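Local coordinates for 8-demethyl-8-aminoriboflavin-5'-phosphate synthase (PDB 5MLD), which replaces the C-8 methyl group of riboflavin-5'-phosphate with an amino group taken from glutamate, a step in making the antibiotic roseoflavin, at residues Lys4-Ser15 against Ile37-Asp46; Gly128-His139 against Ala160-Gly171. All blocks are in the same frame, centred on the assembly; numbering follows the deposited sequence.

Contact 1: residues Lys4-Ser15 against Ile37-Asp46; sequences KALILNTTLRRS and IETEVVRVID. With 8DP (8-demethyl-8-aminoriboflavin-5'-phosphate), chain I.
The guanidinium of Arg43 has Ser15 OG over one face, toward the rim, and the methyl CG2 of Thr11 over the opposite face, while Arg13 O sits near its edge. Arg43 NH1 gives Arg13 O a 3.0 Å hydrogen bond, from above the carbonyl plane; Ser17 O takes a second bond from the same nitrogen. An extended start to the chain, with CG anti to the backbone N (chi1 -176°), followed by a bend at chi3, carries the guanidinium back to Thr11, Arg13 and Ser15. Arg14 offers one guanidinium face to Ile45 O and Asp46 CA and bonds to Asp46 O through NH1 (3.1 Å); its salt bridge goes to Glu52 of the second subunit. The Asp46 carboxylate grips Ser15 twice, OD1 taking the backbone N at 2.8 Å and OD2 the hydroxyl OG at 2.6 Å through its syn lone pair.

Strands 4-9 and 38-43 run parallel, joined by six backbone hydrogen bonds, from Ala5 N to Glu38 O at one end to Val44 N to Asn9 O at the other. Leu8 CD2 packs alongside Val42 CB on one face of the sheet; on the other, Asn9 OD1 closes an Asx turn by accepting Thr11 N (2.9 Å). A water donates to Asn9 O and Thr11 O and accepts from Ile45 N.

The loop delivers Thr11 OG1 to phosphate oxygen O3 of the bound flavin at 2.6 Å, and Arg13 NH2 to the same oxygen at 3.0 Å, in its guanidinium plane. Arg13 is also important for positioning the donor glutamate; Arg43, bonded to Arg13 O and Ser17 O, ties strand 38-43 to this phosphate-binding loop from a second shell.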
loop_
_atom_site.group_PDB
_atom_site.type_symbol
_atom_site.label_atom_id
_atom_site.label_comp_id
_atom_site.label_asym_id
_atom_site.label_seq_id
_atom_site.Cartn_x
_atom_site.Cartn_y
_atom_site.Cartn_z
ATOM N N LYS A 4 18.077 -19.629 16.436
ATOM C CA LYS A 4 18.898 -18.571 15.864
ATOM C C LYS A 4 18.006 -17.492 15.282
ATOM O O LYS A 4 17.022 -17.795 14.602
ATOM C CB LYS A 4 19.823 -19.099 14.750
ATOM C CG LYS A 4 20.739 -20.218 15.195
ATOM C CD LYS A 4 21.401 -20.864 14.002
ATOM C CE LYS A 4 21.931 -22.238 14.370
ATOM N NZ LYS A 4 23.408 -22.340 14.200
ATOM N N ALA A 5 18.384 -16.236 15.520
ATOM C CA ALA A 5 17.737 -15.085 14.908
ATOM C C ALA A 5 18.725 -14.420 13.960
ATOM O O ALA A 5 19.852 -14.114 14.354
ATOM C CB ALA A 5 17.275 -14.085 15.966
ATOM N N LEU A 6 18.302 -14.199 12.722
ATOM C CA LEU A 6 19.122 -13.545 11.717
ATOM C C LEU A 6 18.508 -12.179 11.448
ATOM O O LEU A 6 17.343 -12.094 11.057
ATOM C CB LEU A 6 19.192 -14.374 10.440
ATOM C CG LEU A 6 20.001 -13.723 9.316
ATOM C CD1 LEU A 6 21.475 -13.513 9.740
ATOM C CD2 LEU A 6 19.879 -14.541 8.057
ATOM N N ILE A 7 19.276 -11.116 11.680
ATOM C CA ILE A 7 18.797 -9.745 11.504
ATOM C C ILE A 7 19.521 -9.164 10.306
ATOM O O ILE A 7 20.751 -9.096 10.309
ATOM C CB ILE A 7 19.040 -8.890 12.754
ATOM C CG1 ILE A 7 18.452 -9.601 13.994
ATOM C CG2 ILE A 7 18.432 -7.494 12.545
ATOM C CD1 ILE A 7 18.800 -8.953 15.340
ATOM N N LEU A 8 18.772 -8.753 9.284
ATOM C CA LEU A 8 19.366 -8.230 8.052
ATOM C C LEU A 8 19.188 -6.717 8.048
ATOM O O LEU A 8 18.074 -6.220 7.873
ATOM C CB LEU A 8 18.727 -8.849 6.807
ATOM C CG LEU A 8 18.789 -10.375 6.737
ATOM C CD1 LEU A 8 18.134 -10.863 5.440
ATOM C CD2 LEU A 8 20.230 -10.853 6.846
ATOM N N ASN A 9 20.282 -5.984 8.270
ATOM C CA ASN A 9 20.250 -4.536 8.107
ATOM C C ASN A 9 20.330 -4.240 6.615
ATOM O O ASN A 9 21.358 -4.497 5.979
ATOM C CB ASN A 9 21.405 -3.871 8.855
ATOM C CG ASN A 9 21.304 -2.375 8.816
ATOM O OD1 ASN A 9 20.639 -1.828 7.940
ATOM N ND2 ASN A 9 21.947 -1.703 9.762
ATOM N N THR A 10 19.254 -3.682 6.056
ATOM C CA THR A 10 19.202 -3.462 4.613
ATOM C C THR A 10 19.477 -2.006 4.234
ATOM O O THR A 10 19.057 -1.559 3.159
ATOM C CB THR A 10 17.856 -3.945 4.061
ATOM O OG1 THR A 10 16.789 -3.281 4.733
ATOM C CG2 THR A 10 17.692 -5.462 4.341
ATOM N N THR A 11 20.196 -1.273 5.087
ATOM C CA THR A 11 20.654 0.067 4.741
ATOM C C THR A 11 21.478 0.052 3.455
ATOM O O THR A 11 22.123 -0.942 3.108
ATOM C CB THR A 11 21.506 0.646 5.880
ATOM O OG1 THR A 11 21.946 1.959 5.522
ATOM C CG2 THR A 11 22.737 -0.230 6.139
ATOM N N LEU A 12 21.476 1.185 2.759
ATOM C CA LEU A 12 22.220 1.327 1.516
ATOM C C LEU A 12 23.650 1.811 1.708
ATOM O O LEU A 12 24.390 1.894 0.721
ATOM C CB LEU A 12 21.487 2.290 0.577
ATOM C CG LEU A 12 20.129 1.745 0.148
ATOM C CD1 LEU A 12 19.426 2.765 -0.739
ATOM C CD2 LEU A 12 20.279 0.412 -0.570
ATOM N N ARG A 13 24.062 2.122 2.931
ATOM C CA ARG A 13 25.421 2.592 3.171
ATOM C C ARG A 13 26.291 1.439 3.669
ATOM O O ARG A 13 25.910 0.716 4.591
ATOM C CB ARG A 13 25.425 3.766 4.152
ATOM C CG ARG A 13 25.070 3.426 5.596
ATOM C CD ARG A 13 24.643 4.669 6.363
ATOM N NE ARG A 13 23.282 5.044 6.019
ATOM C CZ ARG A 13 22.934 6.065 5.242
ATOM N NH1 ARG A 13 23.856 6.860 4.704
ATOM N NH2 ARG A 13 21.643 6.280 5.000
ATOM N N ARG A 14 27.455 1.278 3.043
ATOM C CA ARG A 14 28.378 0.191 3.352
ATOM C C ARG A 14 29.019 0.378 4.727
ATOM O O ARG A 14 29.328 1.500 5.134
ATOM C CB ARG A 14 29.460 0.141 2.261
ATOM C CG ARG A 14 30.606 -0.863 2.475
ATOM C CD ARG A 14 31.506 -0.973 1.206
ATOM N NE ARG A 14 30.798 -1.556 0.065
ATOM C CZ ARG A 14 30.716 -2.862 -0.167
ATOM N NH1 ARG A 14 31.305 -3.717 0.661
ATOM N NH2 ARG A 14 30.044 -3.322 -1.216
ATOM N N SER A 15 29.235 -0.727 5.447
ATOM C CA SER A 15 29.917 -0.641 6.741
ATOM C C SER A 15 31.308 -0.031 6.554
ATOM O O SER A 15 31.987 -0.318 5.559
ATOM C CB SER A 15 30.059 -2.019 7.405
ATOM O OG SER A 15 28.795 -2.623 7.600
ATOM N N ILE A 37 18.301 -16.868 22.428
ATOM C CA ILE A 37 18.277 -16.994 20.977
ATOM C C ILE A 37 19.525 -16.311 20.436
ATOM O O ILE A 37 19.731 -15.110 20.659
ATOM C CB ILE A 37 16.983 -16.414 20.399
ATOM C CG1 ILE A 37 15.808 -17.212 20.980
ATOM C CG2 ILE A 37 16.995 -16.450 18.874
ATOM C CD1 ILE A 37 14.498 -16.961 20.353
ATOM N N GLU A 38 20.384 -17.096 19.791
ATOM C CA GLU A 38 21.648 -16.587 19.282
ATOM C C GLU A 38 21.374 -15.697 18.082
ATOM O O GLU A 38 20.602 -16.069 17.196
ATOM C CB GLU A 38 22.568 -17.732 18.881
ATOM C CG GLU A 38 22.676 -18.825 19.930
ATOM C CD GLU A 38 23.609 -19.938 19.516
ATOM O OE1 GLU A 38 23.672 -20.254 18.305
ATOM O OE2 GLU A 38 24.291 -20.488 20.405
ATOM N N THR A 39 21.997 -14.523 18.058
ATOM C CA THR A 39 21.727 -13.540 17.017
ATOM C C THR A 39 22.914 -13.401 16.082
ATOM O O THR A 39 24.073 -13.554 16.484
ATOM C CB THR A 39 21.410 -12.167 17.601
ATOM O OG1 THR A 39 22.548 -11.684 18.331
ATOM C CG2 THR A 39 20.223 -12.255 18.504
ATOM N N GLU A 40 22.610 -13.077 14.833
ATOM C CA GLU A 40 23.626 -12.695 13.864
ATOM C C GLU A 40 23.085 -11.513 13.084
ATOM O O GLU A 40 21.935 -11.554 12.640
ATOM C CB GLU A 40 23.938 -13.844 12.915
ATOM C CG GLU A 40 24.971 -13.498 11.868
ATOM C CD GLU A 40 25.442 -14.726 11.124
ATOM O OE1 GLU A 40 24.733 -15.765 11.174
ATOM O OE2 GLU A 40 26.523 -14.651 10.499
ATOM N N VAL A 41 23.896 -10.471 12.915
ATOM C CA VAL A 41 23.508 -9.301 12.128
ATOM C C VAL A 41 24.319 -9.328 10.844
ATOM O O VAL A 41 25.547 -9.463 10.883
ATOM C CB VAL A 41 23.747 -7.981 12.890
ATOM C CG1 VAL A 41 23.301 -6.781 12.027
ATOM C CG2 VAL A 41 23.045 -7.964 14.228
ATOM N N VAL A 42 23.642 -9.196 9.710
ATOM C CA VAL A 42 24.294 -9.105 8.407
ATOM C C VAL A 42 23.852 -7.800 7.771
ATOM O O VAL A 42 22.653 -7.509 7.733
ATOM C CB VAL A 42 23.931 -10.302 7.511
ATOM C CG1 VAL A 42 24.370 -10.058 6.086
ATOM C CG2 VAL A 42 24.583 -11.573 8.061
ATOM N N ARG A 43 24.812 -6.992 7.312
ATOM C CA ARG A 43 24.463 -5.781 6.562
ATOM C C ARG A 43 24.588 -6.145 5.095
ATOM O O ARG A 43 25.696 -6.288 4.578
ATOM C CB ARG A 43 25.343 -4.583 6.907
ATOM C CG ARG A 43 24.846 -3.362 6.154
ATOM C CD ARG A 43 25.702 -2.108 6.442
ATOM N NE ARG A 43 25.704 -1.736 7.859
ATOM C CZ ARG A 43 26.143 -0.567 8.314
ATOM N NH1 ARG A 43 26.584 0.339 7.460
ATOM N NH2 ARG A 43 26.126 -0.286 9.615
ATOM N N VAL A 44 23.439 -6.342 4.438
ATOM C CA VAL A 44 23.431 -7.057 3.173
ATOM C C VAL A 44 24.155 -6.273 2.082
ATOM O O VAL A 44 24.755 -6.876 1.187
ATOM C CB VAL A 44 21.982 -7.404 2.764
ATOM C CG1 VAL A 44 21.305 -8.231 3.855
ATOM C CG2 VAL A 44 21.181 -6.152 2.520
ATOM N N ILE A 45 24.148 -4.937 2.154
ATOM C CA ILE A 45 24.804 -4.128 1.128
ATOM C C ILE A 45 26.319 -4.314 1.148
ATOM O O ILE A 45 26.994 -3.996 0.157
ATOM C CB ILE A 45 24.423 -2.636 1.280
ATOM C CG1 ILE A 45 24.701 -1.858 -0.007
ATOM C CG2 ILE A 45 25.154 -1.965 2.445
ATOM C CD1 ILE A 45 23.739 -2.150 -1.109
ATOM N N ASP A 46 26.883 -4.821 2.246
ATOM C CA ASP A 46 28.320 -5.083 2.270
ATOM C C ASP A 46 28.706 -6.237 1.374
ATOM O O ASP A 46 29.896 -6.423 1.101
ATOM C CB ASP A 46 28.808 -5.441 3.672
ATOM C CG ASP A 46 28.710 -4.289 4.649
ATOM O OD1 ASP A 46 28.565 -3.125 4.214
ATOM O OD2 ASP A 46 28.769 -4.562 5.862
HETATM C C4 8DP I . 15.103 7.331 5.563
HETATM C C5 8DP I . 14.605 8.693 5.066
HETATM C C8 8DP I . 16.154 8.397 1.106
HETATM N N3 8DP I . 12.075 7.821 1.682
HETATM C C2 8DP I . 16.975 6.725 7.234
HETATM N N2 8DP I . 17.559 8.581 0.842
HETATM N N1 8DP I . 13.714 8.416 3.863
HETATM C C6 8DP I . 14.244 8.299 2.620
HETATM O O6 8DP I . 17.348 8.270 5.510
HETATM N N4 8DP I . 11.834 8.330 5.273
HETATM C C12 8DP I . 13.409 8.022 1.516
HETATM C C13 8DP I . 12.381 8.223 4.036
HETATM C C14 8DP I . 11.562 7.918 2.940
HETATM C C15 8DP I . 10.195 7.731 3.179
HETATM C C16 8DP I . 10.542 8.144 5.450
HETATM C C1 8DP I . 18.378 6.118 7.125
HETATM C C3 8DP I . 16.607 7.123 5.804
HETATM C C7 8DP I . 15.630 8.517 2.410
HETATM C C9 8DP I . 15.291 8.106 0.011
HETATM O O1 8DP I . 20.019 2.823 8.364
HETATM P P1 8DP I . 19.954 4.125 7.535
HETATM O O2 8DP I . 20.983 5.158 8.113
HETATM O O3 8DP I . 20.226 3.869 6.059
HETATM O O4 8DP I . 18.483 4.767 7.717
HETATM O O5 8DP I . 16.133 5.792 7.815
HETATM O O7 8DP I . 14.339 6.371 5.778
HETATM C C10 8DP I . 15.835 7.981 -1.397
HETATM C C11 8DP I . 13.950 7.917 0.225
HETATM O O8 8DP I . 9.322 7.414 2.138
HETATM N N5 8DP I . 9.721 7.843 4.426
HETATM O O9 8DP I . 9.949 8.236 6.734
HETATM O O HOH W 1 22.467 -3.361 3.835
#

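Contact 2: residues Gly128-His139 against Ala160-Gly171; sequences GLLMCGNEDGAH and AAAYWLGPAGTG. With 8DP (8-demethyl-8-aminoriboflavin-5'-phosphate), chain I.
With CG set between its backbone N and carbonyl carbon (chi1 61°), Tyr163 turns its ring against Ala138, whose CB lies over one face in a CH-pi contact, 3.9 Å from the centroid. His139, with CG anti to its carbonyl carbon (chi1 -68°), brings its imidazole obliquely to the phenol end, CE1 standing 3.2 Å from Tyr163 OH. That hydroxyl is hydrogen-bonded to Glu135 of the fourth subunit.

Next to this cluster, strands 128-132 and 161-164 run parallel, and their backbone ladder continues to Gly133 N, which donates to Trp164 O. Met131 bends at its end to set CE against Ala161 CB, while Leu130 CD2 meets Ala162 CB on the other side of the sheet. There too Cys132 SG lies obliquely beside the indole, 4.1 Å from Trp164 CE3.

Past the strands, side chains of one loop hydrogen-bond to the backbone of the other. Asn134 ND2 donates to Thr170 O at 2.9 Å, coming from above the carbonyl plane, and Glu135 OE2 accepts from Gly169 N at 2.9 Å, from above its carboxylate plane. The other carboxylate oxygen, OE1, bonds to Tyr240 of the third subunit. Leu165 CD2 packs on Gly133 CA, beside the turn that holds the flavin.

Two successive amides, Glu135 N and Asp136 N, each donate to flavin O9 at 2.7 Å; Asp136 O in turn accepts from the pyrimidine N-H, atom N5 of the deposited ligand. Main-chain recognition of the isoalloxazine's pyrimidine edge, by a loop leaving the C-terminal end of a parallel strand, belongs to the flavin site of flavodoxin-like folds such as this FMN reductase-family domain.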
loop_
_atom_site.group_PDB
_atom_site.type_symbol
_atom_site.label_atom_id
_atom_site.label_comp_id
_atom_site.label_asym_id
_atom_site.label_seq_id
_atom_site.Cartn_x
_atom_site.Cartn_y
_atom_site.Cartn_z
ATOM N N GLY A 128 10.044 -11.096 12.014
ATOM C CA GLY A 128 9.798 -9.830 12.662
ATOM C C GLY A 128 10.380 -8.724 11.807
ATOM O O GLY A 128 11.045 -8.975 10.799
ATOM N N LEU A 129 10.133 -7.494 12.227
ATOM C CA LEU A 129 10.495 -6.362 11.396
ATOM C C LEU A 129 10.979 -5.231 12.290
ATOM O O LEU A 129 10.344 -4.938 13.306
ATOM C CB LEU A 129 9.282 -5.940 10.579
ATOM C CG LEU A 129 9.450 -5.078 9.353
ATOM C CD1 LEU A 129 10.376 -5.766 8.350
ATOM C CD2 LEU A 129 8.074 -4.932 8.786
ATOM N N LEU A 130 12.111 -4.624 11.926
ATOM C CA LEU A 130 12.562 -3.357 12.493
ATOM C C LEU A 130 12.627 -2.332 11.366
ATOM O O LEU A 130 13.183 -2.621 10.302
ATOM C CB LEU A 130 13.934 -3.498 13.155
ATOM C CG LEU A 130 14.037 -4.489 14.325
ATOM C CD1 LEU A 130 15.471 -4.630 14.743
ATOM C CD2 LEU A 130 13.166 -4.054 15.529
ATOM N N MET A 131 12.053 -1.144 11.576
ATOM C CA MET A 131 12.026 -0.149 10.505
ATOM C C MET A 131 12.413 1.222 11.038
ATOM O O MET A 131 12.119 1.568 12.189
ATOM C CB MET A 131 10.645 -0.059 9.838
ATOM C CG MET A 131 10.242 -1.272 9.031
ATOM S SD MET A 131 8.493 -1.191 8.645
ATOM C CE MET A 131 7.726 -1.453 10.233
ATOM N N CYS A 132 13.049 2.017 10.182
ATOM C CA CYS A 132 13.438 3.377 10.545
ATOM C C CYS A 132 13.130 4.286 9.365
ATOM O O CYS A 132 13.601 4.030 8.262
ATOM C CB CYS A 132 14.930 3.452 10.888
ATOM S SG CYS A 132 15.255 4.919 11.805
ATOM N N GLY A 133 12.325 5.328 9.585
ATOM C CA GLY A 133 12.099 6.330 8.567
ATOM C C GLY A 133 12.222 7.710 9.186
ATOM O O GLY A 133 12.177 7.863 10.406
ATOM N N ASN A 134 12.356 8.724 8.331
ATOM C CA ASN A 134 12.373 10.066 8.908
ATOM C C ASN A 134 10.989 10.539 9.332
ATOM O O ASN A 134 10.885 11.383 10.242
ATOM C CB ASN A 134 12.986 11.073 7.918
ATOM C CG ASN A 134 14.494 10.935 7.816
ATOM O OD1 ASN A 134 15.103 10.096 8.499
ATOM N ND2 ASN A 134 15.111 11.751 6.965
ATOM N N GLU A 135 9.922 10.028 8.697
ATOM C CA GLU A 135 8.594 10.565 8.970
ATOM C C GLU A 135 7.430 9.611 8.725
ATOM O O GLU A 135 6.412 9.742 9.400
ATOM C CB GLU A 135 8.344 11.835 8.139
ATOM C CG GLU A 135 8.441 11.614 6.644
ATOM C CD GLU A 135 7.595 12.570 5.812
ATOM O OE1 GLU A 135 7.641 12.446 4.571
ATOM O OE2 GLU A 135 6.875 13.427 6.378
ATOM N N ASP A 136 7.512 8.694 7.756
ATOM C CA ASP A 136 6.271 8.046 7.332
ATOM C C ASP A 136 6.549 6.772 6.542
ATOM O O ASP A 136 7.491 6.722 5.752
ATOM C CB ASP A 136 5.452 9.031 6.487
ATOM C CG ASP A 136 4.122 8.483 6.071
ATOM O OD1 ASP A 136 3.336 8.064 6.948
ATOM O OD2 ASP A 136 3.857 8.481 4.856
ATOM N N GLY A 137 5.701 5.755 6.745
ATOM C CA GLY A 137 5.743 4.570 5.895
ATOM C C GLY A 137 5.830 3.246 6.636
ATOM O O GLY A 137 5.812 2.183 6.007
ATOM N N ALA A 138 5.911 3.301 7.967
ATOM C CA ALA A 138 6.200 2.097 8.746
ATOM C C ALA A 138 5.122 1.027 8.557
ATOM O O ALA A 138 5.428 -0.126 8.236
ATOM C CB ALA A 138 6.358 2.457 10.222
ATOM N N HIS A 139 3.854 1.375 8.781
ATOM C CA HIS A 139 2.819 0.337 8.690
ATOM C C HIS A 139 2.617 -0.156 7.252
ATOM O O HIS A 139 2.286 -1.333 7.027
ATOM C CB HIS A 139 1.520 0.863 9.308
ATOM C CG HIS A 139 1.619 1.060 10.791
ATOM N ND1 HIS A 139 1.731 2.304 11.379
ATOM C CD2 HIS A 139 1.676 0.162 11.804
ATOM C CE1 HIS A 139 1.835 2.164 12.688
ATOM N NE2 HIS A 139 1.796 0.875 12.973
ATOM N N ALA A 160 4.634 -7.679 15.763
ATOM C CA ALA A 160 5.888 -8.177 15.224
ATOM C C ALA A 160 6.725 -7.111 14.529
ATOM O O ALA A 160 7.827 -7.434 14.082
ATOM C CB ALA A 160 5.622 -9.306 14.234
ATOM N N ALA A 161 6.235 -5.872 14.405
ATOM C CA ALA A 161 6.938 -4.814 13.679
ATOM C C ALA A 161 7.190 -3.635 14.608
ATOM O O ALA A 161 6.236 -3.017 15.096
ATOM C CB ALA A 161 6.128 -4.361 12.466
ATOM N N ALA A 162 8.469 -3.323 14.849
ATOM C CA ALA A 162 8.875 -2.183 15.662
ATOM C C ALA A 162 9.589 -1.157 14.788
ATOM O O ALA A 162 10.293 -1.521 13.846
ATOM C CB ALA A 162 9.798 -2.617 16.796
ATOM N N TYR A 163 9.425 0.129 15.113
ATOM C CA TYR A 163 9.857 1.160 14.177
ATOM C C TYR A 163 10.078 2.474 14.913
ATOM O O TYR A 163 9.601 2.672 16.035
ATOM C CB TYR A 163 8.827 1.335 13.044
ATOM C CG TYR A 163 7.478 1.752 13.559
ATOM C CD1 TYR A 163 6.549 0.809 13.956
ATOM C CD2 TYR A 163 7.138 3.095 13.681
ATOM C CE1 TYR A 163 5.334 1.177 14.454
ATOM C CE2 TYR A 163 5.904 3.478 14.174
ATOM C CZ TYR A 163 5.011 2.506 14.572
ATOM O OH TYR A 163 3.783 2.840 15.082
ATOM N N TRP A 164 10.811 3.375 14.250
ATOM C CA TRP A 164 10.935 4.761 14.667
ATOM C C TRP A 164 10.601 5.659 13.481
ATOM O O TRP A 164 10.999 5.380 12.353
ATOM C CB TRP A 164 12.355 5.084 15.173
ATOM C CG TRP A 164 12.490 6.500 15.708
ATOM C CD1 TRP A 164 12.323 6.901 17.000
ATOM C CD2 TRP A 164 12.827 7.677 14.961
ATOM N NE1 TRP A 164 12.521 8.252 17.110
ATOM C CE2 TRP A 164 12.848 8.757 15.872
ATOM C CE3 TRP A 164 13.127 7.920 13.614
ATOM C CZ2 TRP A 164 13.142 10.072 15.478
ATOM C CZ3 TRP A 164 13.422 9.227 13.216
ATOM C CH2 TRP A 164 13.429 10.288 14.146
ATOM N N LEU A 165 9.861 6.722 13.753
ATOM C CA LEU A 165 9.580 7.782 12.797
ATOM C C LEU A 165 9.569 9.098 13.552
ATOM O O LEU A 165 9.131 9.154 14.705
ATOM C CB LEU A 165 8.204 7.620 12.105
ATOM C CG LEU A 165 7.883 6.302 11.402
ATOM C CD1 LEU A 165 6.398 6.378 11.068
ATOM C CD2 LEU A 165 8.746 6.098 10.177
ATOM N N GLY A 166 10.036 10.162 12.899
ATOM C CA GLY A 166 9.771 11.494 13.393
ATOM C C GLY A 166 8.438 12.052 12.891
ATOM O O GLY A 166 7.630 11.347 12.271
ATOM N N PRO A 167 8.165 13.324 13.181
ATOM C CA PRO A 167 6.942 13.955 12.674
ATOM C C PRO A 167 7.024 14.199 11.170
ATOM O O PRO A 167 8.073 14.065 10.556
ATOM C CB PRO A 167 6.893 15.273 13.448
ATOM C CG PRO A 167 8.336 15.621 13.611
ATOM C CD PRO A 167 9.061 14.302 13.836
ATOM N N ALA A 168 5.885 14.582 10.582
ATOM C CA ALA A 168 5.860 15.036 9.194
ATOM C C ALA A 168 7.013 16.001 8.951
ATOM O O ALA A 168 7.183 16.979 9.687
ATOM C CB ALA A 168 4.519 15.718 8.886
ATOM N N GLY A 169 7.837 15.700 7.960
ATOM C CA GLY A 169 8.997 16.530 7.706
ATOM C C GLY A 169 10.074 15.771 6.954
ATOM O O GLY A 169 9.862 14.662 6.472
ATOM N N THR A 170 11.245 16.407 6.878
ATOM C CA THR A 170 12.374 15.887 6.122
ATOM C C THR A 170 13.344 15.105 6.985
ATOM O O THR A 170 14.292 14.524 6.448
ATOM C CB THR A 170 13.156 17.031 5.488
ATOM O OG1 THR A 170 13.665 17.847 6.539
ATOM C CG2 THR A 170 12.262 17.855 4.557
ATOM N N GLY A 171 13.155 15.125 8.297
ATOM C CA GLY A 171 14.149 14.618 9.228
ATOM C C GLY A 171 14.293 15.547 10.416
ATOM O O GLY A 171 13.519 16.500 10.575
HETATM C C4 8DP I . 15.103 7.331 5.563
HETATM C C5 8DP I . 14.605 8.693 5.066
HETATM C C8 8DP I . 16.154 8.397 1.106
HETATM N N3 8DP I . 12.075 7.821 1.682
HETATM C C2 8DP I . 16.975 6.725 7.234
HETATM N N2 8DP I . 17.559 8.581 0.842
HETATM N N1 8DP I . 13.714 8.416 3.863
HETATM C C6 8DP I . 14.244 8.299 2.620
HETATM O O6 8DP I . 17.348 8.270 5.510
HETATM N N4 8DP I . 11.834 8.330 5.273
HETATM C C12 8DP I . 13.409 8.022 1.516
HETATM C C13 8DP I . 12.381 8.223 4.036
HETATM C C14 8DP I . 11.562 7.918 2.940
HETATM C C15 8DP I . 10.195 7.731 3.179
HETATM C C16 8DP I . 10.542 8.144 5.450
HETATM C C1 8DP I . 18.378 6.118 7.125
HETATM C C3 8DP I . 16.607 7.123 5.804
HETATM C C7 8DP I . 15.630 8.517 2.410
HETATM C C9 8DP I . 15.291 8.106 0.011
HETATM O O1 8DP I . 20.019 2.823 8.364
HETATM P P1 8DP I . 19.954 4.125 7.535
HETATM O O2 8DP I . 20.983 5.158 8.113
HETATM O O3 8DP I . 20.226 3.869 6.059
HETATM O O4 8DP I . 18.483 4.767 7.717
HETATM O O5 8DP I . 16.133 5.792 7.815
HETATM O O7 8DP I . 14.339 6.371 5.778
HETATM C C10 8DP I . 15.835 7.981 -1.397
HETATM C C11 8DP I . 13.950 7.917 0.225
HETATM O O8 8DP I . 9.322 7.414 2.138
HETATM N N5 8DP I . 9.721 7.843 4.426
HETATM O O9 8DP I . 9.949 8.236 6.734
#

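Along the chain, contact 1 closes before contact 2 opens, and both belong to the same predominantly parallel sheet. Strand 84-92 lies between them, pairing with 4-9 on one side and 125-132 on the other, which leaves the two contact centres about 18 Å apart; their nearest atoms are about 5 Å apart and do not touch. The bound flavin bridges this separation: Thr11 and Arg13 of contact 1 hold its phosphate, while residues 132-136 in contact 2 meet its ribityl chain and ring system. One site is thereby assembled from loops at the C-terminal ends of strands, and neighbouring subunits of the homotetramer reach both contacts.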